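Local coordinates for maternal effect protein oskar (Drosophila melanogaster, PDB 5A4A) that probably binds RNA through this SGNH hydrolase-like OSK domain and acts as an inducer of the germline, at residues R114-G126 with C149-I162. Sequence-based numbering, arbitrary orientation.
Sequences RLVPILTNLAPLG and CCHLKVIDIHSCLI
Leu119, Asn121 and Pro124 bring most of the buried surface of 114-126 to 149-162. Leu119 is gripped through its backbone: its N donates to Lys153 O, and its O receives Ile155 N at 2.8 Å. Its side chain reaches the start of 149-162, where Leu119 CD2 packs against Cys149 SG (3.6 Å) and the CB of Leu152; Phe103 of helix 96-112 touches both Leu119 and Cys149. One residue pair further on, Thr120 lies beside Ile155 on the other face of the sheet, its OG1 bonded to Val83 and Asn84 of the next strand. Strands 116-120 and 154-155 are thus parallel neighbours, linked by helix 132-148 in a beta-alpha-beta crossover at the edge of the sheet of this SGNH hydrolase-type fold. Where the strand pairing ends, after the bond from Asn121 N to Ile155 O, the Asn121 side chain takes over. With chi1 at 64°, CG sits between the backbone N and carbonyl carbon, and Asn121 OD1 accepts Ile157 N (2.9 Å) and His158 N (3.1 Å) from opposite faces of the amide plane. Asn121 ND2 donates to Asp156 OD1 at 3.1 Å, meeting it from above the carboxylate plane; Ser159 N reaches the same oxygen from the other face, closing an Asx motif, and Ser159 OG donates to the syn lone pair of Asp156 OD2. A leucine in place of Asn121 would probably leave the Ile157 and His158 amides without their shared acceptor and take the ND2 donor from Asp156 OD1. Pro124 sets CD obliquely against the His158 ring, 3.4 Å from CD2, while Leu122 O lies at the ring's edge. On Leu161, CB meets Pro124 CG, and CD1 presses on Ala123 CB at 3.5 Å.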
ATOM      1  N   ARG A 114      -1.407 -16.303 -10.277  1.00 17.34           N
ATOM      2  CA  ARG A 114      -0.183 -16.917  -9.753  1.00 15.49           C
ATOM      3  C   ARG A 114       0.837 -15.879  -9.270  1.00 19.06           C
ATOM      4  O   ARG A 114       2.046 -16.055  -9.423  1.00 22.95           O
ATOM      5  CB  ARG A 114       0.421 -17.878 -10.781  1.00 20.13           C
ATOM      6  CG  ARG A 114      -0.567 -18.941 -11.232  1.00 18.86           C
ATOM      7  CD  ARG A 114      -0.086 -19.641 -12.490  1.00 30.57           C
ATOM      8  NE  ARG A 114       0.119 -18.691 -13.583  1.00 41.18           N
ATOM      9  CZ  ARG A 114      -0.819 -18.334 -14.459  1.00 41.93           C
ATOM     10  NH1 ARG A 114      -2.037 -18.854 -14.382  1.00 44.51           N
ATOM     11  NH2 ARG A 114      -0.536 -17.459 -15.417  1.00 38.16           N
ATOM     12  N   LEU A 115       0.330 -14.799  -8.677  1.00 13.07           N
ATOM     13  CA  LEU A 115       1.169 -13.804  -8.011  1.00 12.27           C
ATOM     14  C   LEU A 115       1.014 -13.980  -6.509  1.00 11.09           C
ATOM     15  O   LEU A 115      -0.108 -14.064  -6.001  1.00 13.72           O
ATOM     16  CB  LEU A 115       0.733 -12.391  -8.418  1.00 13.65           C
ATOM     17  CG  LEU A 115       0.787 -12.141  -9.924  1.00 16.90           C
ATOM     18  CD1 LEU A 115       0.210 -10.766 -10.251  1.00 17.17           C
ATOM     19  CD2 LEU A 115       2.213 -12.266 -10.422  1.00 21.58           C
ATOM     20  N   VAL A 116       2.127 -14.036  -5.783  1.00 11.54           N
ATOM     21  CA  VAL A 116       2.054 -14.316  -4.348  1.00 12.92           C
ATOM     22  C   VAL A 116       2.100 -13.034  -3.535  1.00 12.52           C
ATOM     23  O   VAL A 116       3.093 -12.322  -3.575  1.00 10.46           O
ATOM     24  CB  VAL A 116       3.229 -15.197  -3.898  1.00 12.04           C
ATOM     25  CG1 VAL A 116       3.067 -15.590  -2.435  1.00 13.45           C
ATOM     26  CG2 VAL A 116       3.344 -16.442  -4.787  1.00 14.03           C
ATOM     27  N   PRO A 117       1.028 -12.737  -2.778  1.00 12.72           N
ATOM     28  CA  PRO A 117       1.055 -11.526  -1.955  1.00 13.01           C
ATOM     29  C   PRO A 117       1.830 -11.749  -0.666  1.00  9.15           C
ATOM     30  O   PRO A 117       1.654 -12.790  -0.018  1.00 12.64           O
ATOM     31  CB  PRO A 117      -0.429 -11.273  -1.624  1.00 12.94           C
ATOM     32  CG  PRO A 117      -1.196 -12.462  -2.175  1.00 14.23           C
ATOM     33  CD  PRO A 117      -0.211 -13.509  -2.595  1.00 14.53           C
ATOM     34  N   ILE A 118       2.699 -10.796  -0.336  1.00  9.71           N
ATOM     35  CA  ILE A 118       3.259 -10.654   1.004  1.00 10.43           C
ATOM     36  C   ILE A 118       2.596  -9.419   1.592  1.00 12.91           C
ATOM     37  O   ILE A 118       2.765  -8.308   1.075  1.00  9.69           O
ATOM     38  CB  ILE A 118       4.797 -10.494   0.966  1.00 11.01           C
ATOM     39  CG1 ILE A 118       5.454 -11.793   0.470  1.00 11.24           C
ATOM     40  CG2 ILE A 118       5.333 -10.130   2.353  1.00  9.88           C
ATOM     41  CD1 ILE A 118       6.939 -11.652   0.116  1.00 11.20           C
ATOM     42  N   LEU A 119       1.788  -9.606   2.630  1.00 11.21           N
ATOM     43  CA  LEU A 119       0.954  -8.511   3.124  1.00  7.11           C
ATOM     44  C   LEU A 119       1.653  -7.696   4.206  1.00  9.50           C
ATOM     45  O   LEU A 119       2.360  -8.242   5.045  1.00 13.82           O
ATOM     46  CB  LEU A 119      -0.392  -9.025   3.666  1.00  8.39           C
ATOM     47  CG  LEU A 119      -1.344  -9.705   2.674  1.00 14.14           C
ATOM     48  CD1 LEU A 119      -1.446  -8.890   1.409  1.00 14.57           C
ATOM     49  CD2 LEU A 119      -0.911 -11.129   2.363  1.00 18.33           C
ATOM     50  N   THR A 120       1.475  -6.379   4.161  1.00  8.54           N
ATOM     51  CA  THR A 120       1.729  -5.555   5.343  1.00  9.27           C
ATOM     52  C   THR A 120       0.355  -5.052   5.783  1.00 13.79           C
ATOM     53  O   THR A 120      -0.525  -4.830   4.943  1.00 13.88           O
ATOM     54  CB  THR A 120       2.647  -4.352   5.052  1.00 11.69           C
ATOM     55  OG1 THR A 120       2.081  -3.576   3.996  1.00 12.50           O
ATOM     56  CG2 THR A 120       4.065  -4.806   4.626  1.00 12.66           C
ATOM     57  N   ASN A 121       0.155  -4.868   7.079  1.00 10.29           N
ATOM     58  CA  ASN A 121      -1.081  -4.245   7.523  1.00  8.11           C
ATOM     59  C   ASN A 121      -0.974  -2.710   7.408  1.00  8.54           C
ATOM     60  O   ASN A 121       0.023  -2.190   6.899  1.00 11.30           O
ATOM     61  CB  ASN A 121      -1.520  -4.725   8.919  1.00 11.20           C
ATOM     62  CG  ASN A 121      -0.537  -4.355  10.025  1.00 12.82           C
ATOM     63  OD1 ASN A 121       0.427  -3.626   9.810  1.00 14.19           O
ATOM     64  ND2 ASN A 121      -0.792  -4.864  11.225  1.00 14.34           N
ATOM     65  N   LEU A 122      -1.986  -1.992   7.863  1.00  7.63           N
ATOM     66  CA  LEU A 122      -1.990  -0.539   7.651  1.00  8.46           C
ATOM     67  C   LEU A 122      -1.372   0.209   8.821  1.00 12.50           C
ATOM     68  O   LEU A 122      -1.718  -0.030   9.972  1.00 11.29           O
ATOM     69  CB  LEU A 122      -3.405  -0.023   7.428  1.00 10.09           C
ATOM     70  CG  LEU A 122      -4.184  -0.670   6.286  1.00  8.16           C
ATOM     71  CD1 LEU A 122      -5.483   0.096   6.036  1.00  9.24           C
ATOM     72  CD2 LEU A 122      -3.315  -0.697   5.028  1.00 12.00           C
ATOM     73  N   ALA A 123      -0.462   1.124   8.513  1.00 13.16           N
ATOM     74  CA  ALA A 123       0.029   2.075   9.506  1.00 12.34           C
ATOM     75  C   ALA A 123      -1.120   2.959   9.984  1.00 11.74           C
ATOM     76  O   ALA A 123      -2.085   3.186   9.253  1.00 13.19           O
ATOM     77  CB  ALA A 123       1.153   2.940   8.903  1.00 10.48           C
ATOM     78  N   PRO A 124      -1.027   3.459  11.223  1.00 12.81           N
ATOM     79  CA  PRO A 124      -2.020   4.434  11.682  1.00 14.03           C
ATOM     80  C   PRO A 124      -1.998   5.652  10.754  1.00 10.87           C
ATOM     81  O   PRO A 124      -0.936   6.002  10.240  1.00 11.92           O
ATOM     82  CB  PRO A 124      -1.512   4.823  13.074  1.00 16.45           C
ATOM     83  CG  PRO A 124      -0.041   4.470  13.059  1.00 16.63           C
ATOM     84  CD  PRO A 124       0.047   3.246  12.209  1.00 12.74           C
ATOM     85  N   LEU A 125      -3.153   6.258  10.523  1.00  9.44           N
ATOM     86  CA  LEU A 125      -3.230   7.507   9.768  1.00 12.41           C
ATOM     87  C   LEU A 125      -3.082   8.643  10.772  1.00 15.33           C
ATOM     88  O   LEU A 125      -4.019   8.964  11.515  1.00 13.80           O
ATOM     89  CB  LEU A 125      -4.562   7.589   9.016  1.00 14.05           C
ATOM     90  CG  LEU A 125      -4.755   6.479   7.978  1.00 17.92           C
ATOM     91  CD1 LEU A 125      -6.170   6.484   7.414  1.00 20.59           C
ATOM     92  CD2 LEU A 125      -3.731   6.610   6.852  1.00 16.19           C
ATOM     93  N   GLY A 126      -1.886   9.225  10.814  1.00 12.94           N
ATOM     94  CA  GLY A 126      -1.516  10.130  11.888  1.00 13.80           C
ATOM     95  C   GLY A 126      -2.375  11.373  12.047  1.00 17.32           C
ATOM     96  O   GLY A 126      -2.601  11.829  13.171  1.00 19.53           O
ATOM     97  N   CYS A 149      -5.600 -13.762   5.526  1.00 13.47           N
ATOM     98  CA  CYS A 149      -4.333 -14.157   4.917  1.00 13.08           C
ATOM     99  C   CYS A 149      -3.554 -15.070   5.849  1.00 12.12           C
ATOM    100  O   CYS A 149      -2.328 -14.991   5.928  1.00 14.52           O
ATOM    101  CB  CYS A 149      -3.494 -12.927   4.578  1.00 13.75           C
ATOM    102  SG  CYS A 149      -4.284 -11.837   3.365  1.00 17.03           S
ATOM    103  N   CYS A 150      -4.273 -15.951   6.538  1.00 13.59           N
ATOM    104  CA  CYS A 150      -3.661 -16.865   7.500  1.00 16.45           C
ATOM    105  C   CYS A 150      -2.626 -17.816   6.888  1.00 18.69           C
ATOM    106  O   CYS A 150      -1.773 -18.322   7.600  1.00 18.15           O
ATOM    107  CB  CYS A 150      -4.728 -17.663   8.258  1.00 22.68           C
ATOM    108  SG  CYS A 150      -5.912 -18.520   7.221  1.00 21.22           S
ATOM    109  N   HIS A 151      -2.690 -18.057   5.581  1.00 10.60           N
ATOM    110  CA  HIS A 151      -1.706 -18.936   4.945  1.00 11.24           C
ATOM    111  C   HIS A 151      -0.586 -18.168   4.264  1.00 11.81           C
ATOM    112  O   HIS A 151       0.315 -18.770   3.663  1.00 12.01           O
ATOM    113  CB  HIS A 151      -2.390 -19.839   3.922  1.00 11.37           C
ATOM    114  CG  HIS A 151      -3.608 -20.519   4.454  1.00 10.87           C
ATOM    115  ND1 HIS A 151      -3.545 -21.617   5.288  1.00 11.27           N
ATOM    116  CD2 HIS A 151      -4.923 -20.256   4.270  1.00 14.36           C
ATOM    117  CE1 HIS A 151      -4.775 -22.002   5.591  1.00 16.80           C
ATOM    118  NE2 HIS A 151      -5.626 -21.192   4.987  1.00 15.74           N
ATOM    119  N   LEU A 152      -0.660 -16.841   4.338  1.00 11.05           N
ATOM    120  CA  LEU A 152       0.308 -15.984   3.676  1.00 10.23           C
ATOM    121  C   LEU A 152       1.135 -15.233   4.703  1.00 10.58           C
ATOM    122  O   LEU A 152       0.748 -15.122   5.871  1.00 10.74           O
ATOM    123  CB  LEU A 152      -0.413 -14.996   2.744  1.00  9.20           C
ATOM    124  CG  LEU A 152      -1.231 -15.664   1.622  1.00  9.88           C
ATOM    125  CD1 LEU A 152      -2.144 -14.650   0.916  1.00 12.58           C
ATOM    126  CD2 LEU A 152      -0.297 -16.329   0.624  1.00 14.51           C
ATOM    127  N   LYS A 153       2.267 -14.698   4.269  1.00  9.43           N
ATOM    128  CA  LYS A 153       3.074 -13.877   5.156  1.00  9.48           C
ATOM    129  C   LYS A 153       2.371 -12.542   5.432  1.00  9.54           C
ATOM    130  O   LYS A 153       2.009 -11.809   4.502  1.00 11.07           O
ATOM    131  CB  LYS A 153       4.458 -13.655   4.555  1.00 10.26           C
ATOM    132  CG  LYS A 153       5.397 -12.855   5.440  1.00 14.63           C
ATOM    133  CD  LYS A 153       5.811 -13.647   6.680  1.00 12.48           C
ATOM    134  CE  LYS A 153       6.881 -12.868   7.447  1.00 13.06           C
ATOM    135  NZ  LYS A 153       7.410 -13.654   8.602  1.00 12.08           N
ATOM    136  N   VAL A 154       2.178 -12.240   6.714  1.00 12.51           N
ATOM    137  CA  VAL A 154       1.557 -10.989   7.129  1.00  9.47           C
ATOM    138  C   VAL A 154       2.491 -10.228   8.060  1.00 13.87           C
ATOM    139  O   VAL A 154       2.888 -10.731   9.105  1.00 13.81           O
ATOM    140  CB  VAL A 154       0.211 -11.230   7.836  1.00 12.62           C
ATOM    141  CG1 VAL A 154      -0.341  -9.906   8.366  1.00 13.66           C
ATOM    142  CG2 VAL A 154      -0.775 -11.901   6.876  1.00 11.74           C
ATOM    143  N   ILE A 155       2.842  -9.009   7.661  1.00  9.53           N
ATOM    144  CA  ILE A 155       3.788  -8.196   8.407  1.00 10.27           C
ATOM    145  C   ILE A 155       3.076  -7.055   9.119  1.00 13.46           C
ATOM    146  O   ILE A 155       2.422  -6.225   8.485  1.00 12.72           O
ATOM    147  CB  ILE A 155       4.855  -7.630   7.452  1.00 13.25           C
ATOM    148  CG1 ILE A 155       5.556  -8.793   6.742  1.00 13.64           C
ATOM    149  CG2 ILE A 155       5.844  -6.730   8.194  1.00 12.14           C
ATOM    150  CD1 ILE A 155       6.500  -8.362   5.630  1.00 11.84           C
ATOM    151  N   ASP A 156       3.220  -7.009  10.439  1.00 13.09           N
ATOM    152  CA  ASP A 156       2.596  -5.960  11.235  1.00 16.48           C
ATOM    153  C   ASP A 156       3.501  -4.722  11.279  1.00 13.03           C
ATOM    154  O   ASP A 156       4.452  -4.661  12.067  1.00 13.02           O
ATOM    155  CB  ASP A 156       2.276  -6.504  12.639  1.00 15.76           C
ATOM    156  CG  ASP A 156       1.903  -5.414  13.645  1.00 18.49           C
ATOM    157  OD1 ASP A 156       1.470  -4.307  13.253  1.00 16.75           O
ATOM    158  OD2 ASP A 156       2.046  -5.679  14.853  1.00 18.51           O
ATOM    159  N   ILE A 157       3.211  -3.741  10.425  1.00 12.89           N
ATOM    160  CA  ILE A 157       3.920  -2.460  10.486  1.00 11.62           C
ATOM    161  C   ILE A 157       3.218  -1.443  11.384  1.00 12.35           C
ATOM    162  O   ILE A 157       3.810  -0.426  11.762  1.00 13.67           O
ATOM    163  CB  ILE A 157       4.144  -1.814   9.081  1.00 10.93           C
ATOM    164  CG1 ILE A 157       2.811  -1.492   8.395  1.00  9.55           C
ATOM    165  CG2 ILE A 157       5.012  -2.718   8.201  1.00 13.24           C
ATOM    166  CD1 ILE A 157       2.954  -0.515   7.196  1.00 10.60           C
ATOM    167  N   HIS A 158       1.946  -1.699  11.684  1.00 12.25           N
ATOM    168  CA  HIS A 158       1.153  -0.805  12.527  1.00 12.40           C
ATOM    169  C   HIS A 158       1.808  -0.587  13.896  1.00 14.18           C
ATOM    170  O   HIS A 158       1.920   0.539  14.367  1.00 13.28           O
ATOM    171  CB  HIS A 158      -0.268  -1.358  12.703  1.00 12.85           C
ATOM    172  CG  HIS A 158      -1.194  -0.423  13.418  1.00 12.31           C
ATOM    173  ND1 HIS A 158      -1.378  -0.455  14.787  1.00 16.27           N
ATOM    174  CD2 HIS A 158      -1.996   0.569  12.957  1.00 11.53           C
ATOM    175  CE1 HIS A 158      -2.241   0.479  15.135  1.00 14.48           C
ATOM    176  NE2 HIS A 158      -2.634   1.116  14.045  1.00 13.94           N
ATOM    177  N   SER A 159       2.262  -1.671  14.522  1.00 13.00           N
ATOM    178  CA  SER A 159       2.793  -1.606  15.886  1.00 17.73           C
ATOM    179  C   SER A 159       4.007  -0.694  16.066  1.00 16.44           C
ATOM    180  O   SER A 159       4.161  -0.060  17.114  1.00 16.53           O
ATOM    181  CB  SER A 159       3.108  -3.015  16.408  1.00 17.46           C
ATOM    182  OG  SER A 159       1.913  -3.763  16.561  1.00 18.97           O
ATOM    183  N   CYS A 160       4.857  -0.605  15.049  1.00 16.22           N
ATOM    184  CA  CYS A 160       6.072   0.195  15.178  1.00 19.60           C
ATOM    185  C   CYS A 160       5.795   1.699  15.190  1.00 21.53           C
ATOM    186  O   CYS A 160       6.674   2.484  15.523  1.00 21.00           O
ATOM    187  CB  CYS A 160       7.102  -0.164  14.099  1.00 21.42           C
ATOM    188  SG  CYS A 160       6.841   0.555  12.446  1.00 18.45           S
ATOM    189  N   LEU A 161       4.572   2.092  14.845  1.00 18.37           N
ATOM    190  CA  LEU A 161       4.221   3.509  14.768  1.00 18.72           C
ATOM    191  C   LEU A 161       3.262   3.941  15.885  1.00 21.22           C
ATOM    192  O   LEU A 161       2.754   5.060  15.881  1.00 24.37           O
ATOM    193  CB  LEU A 161       3.644   3.842  13.384  1.00 13.23           C
ATOM    194  CG  LEU A 161       4.620   3.708  12.205  1.00 18.40           C
ATOM    195  CD1 LEU A 161       3.922   3.910  10.876  1.00 18.90           C
ATOM    196  CD2 LEU A 161       5.776   4.694  12.319  1.00 19.38           C
ATOM    197  N   ILE A 162       3.014   3.051  16.838  1.00 20.25           N
ATOM    198  CA  ILE A 162       2.230   3.398  18.019  1.00 20.34           C
ATOM    199  C   ILE A 162       3.046   3.155  19.282  1.00 26.63           C
ATOM    200  O   ILE A 162       3.970   2.337  19.290  1.00 23.98           O
ATOM    201  CB  ILE A 162       0.902   2.617  18.090  1.00 31.04           C
ATOM    202  CG1 ILE A 162       1.170   1.113  18.048  1.00 38.25           C
ATOM    203  CG2 ILE A 162      -0.037   3.051  16.955  1.00 24.88           C
ATOM    204  CD1 ILE A 162      -0.063   0.262  18.260  1.00 42.81           C
TER
HETATM  205  O   HOH W   1       3.109 -14.613   1.510  1.00 11.36           O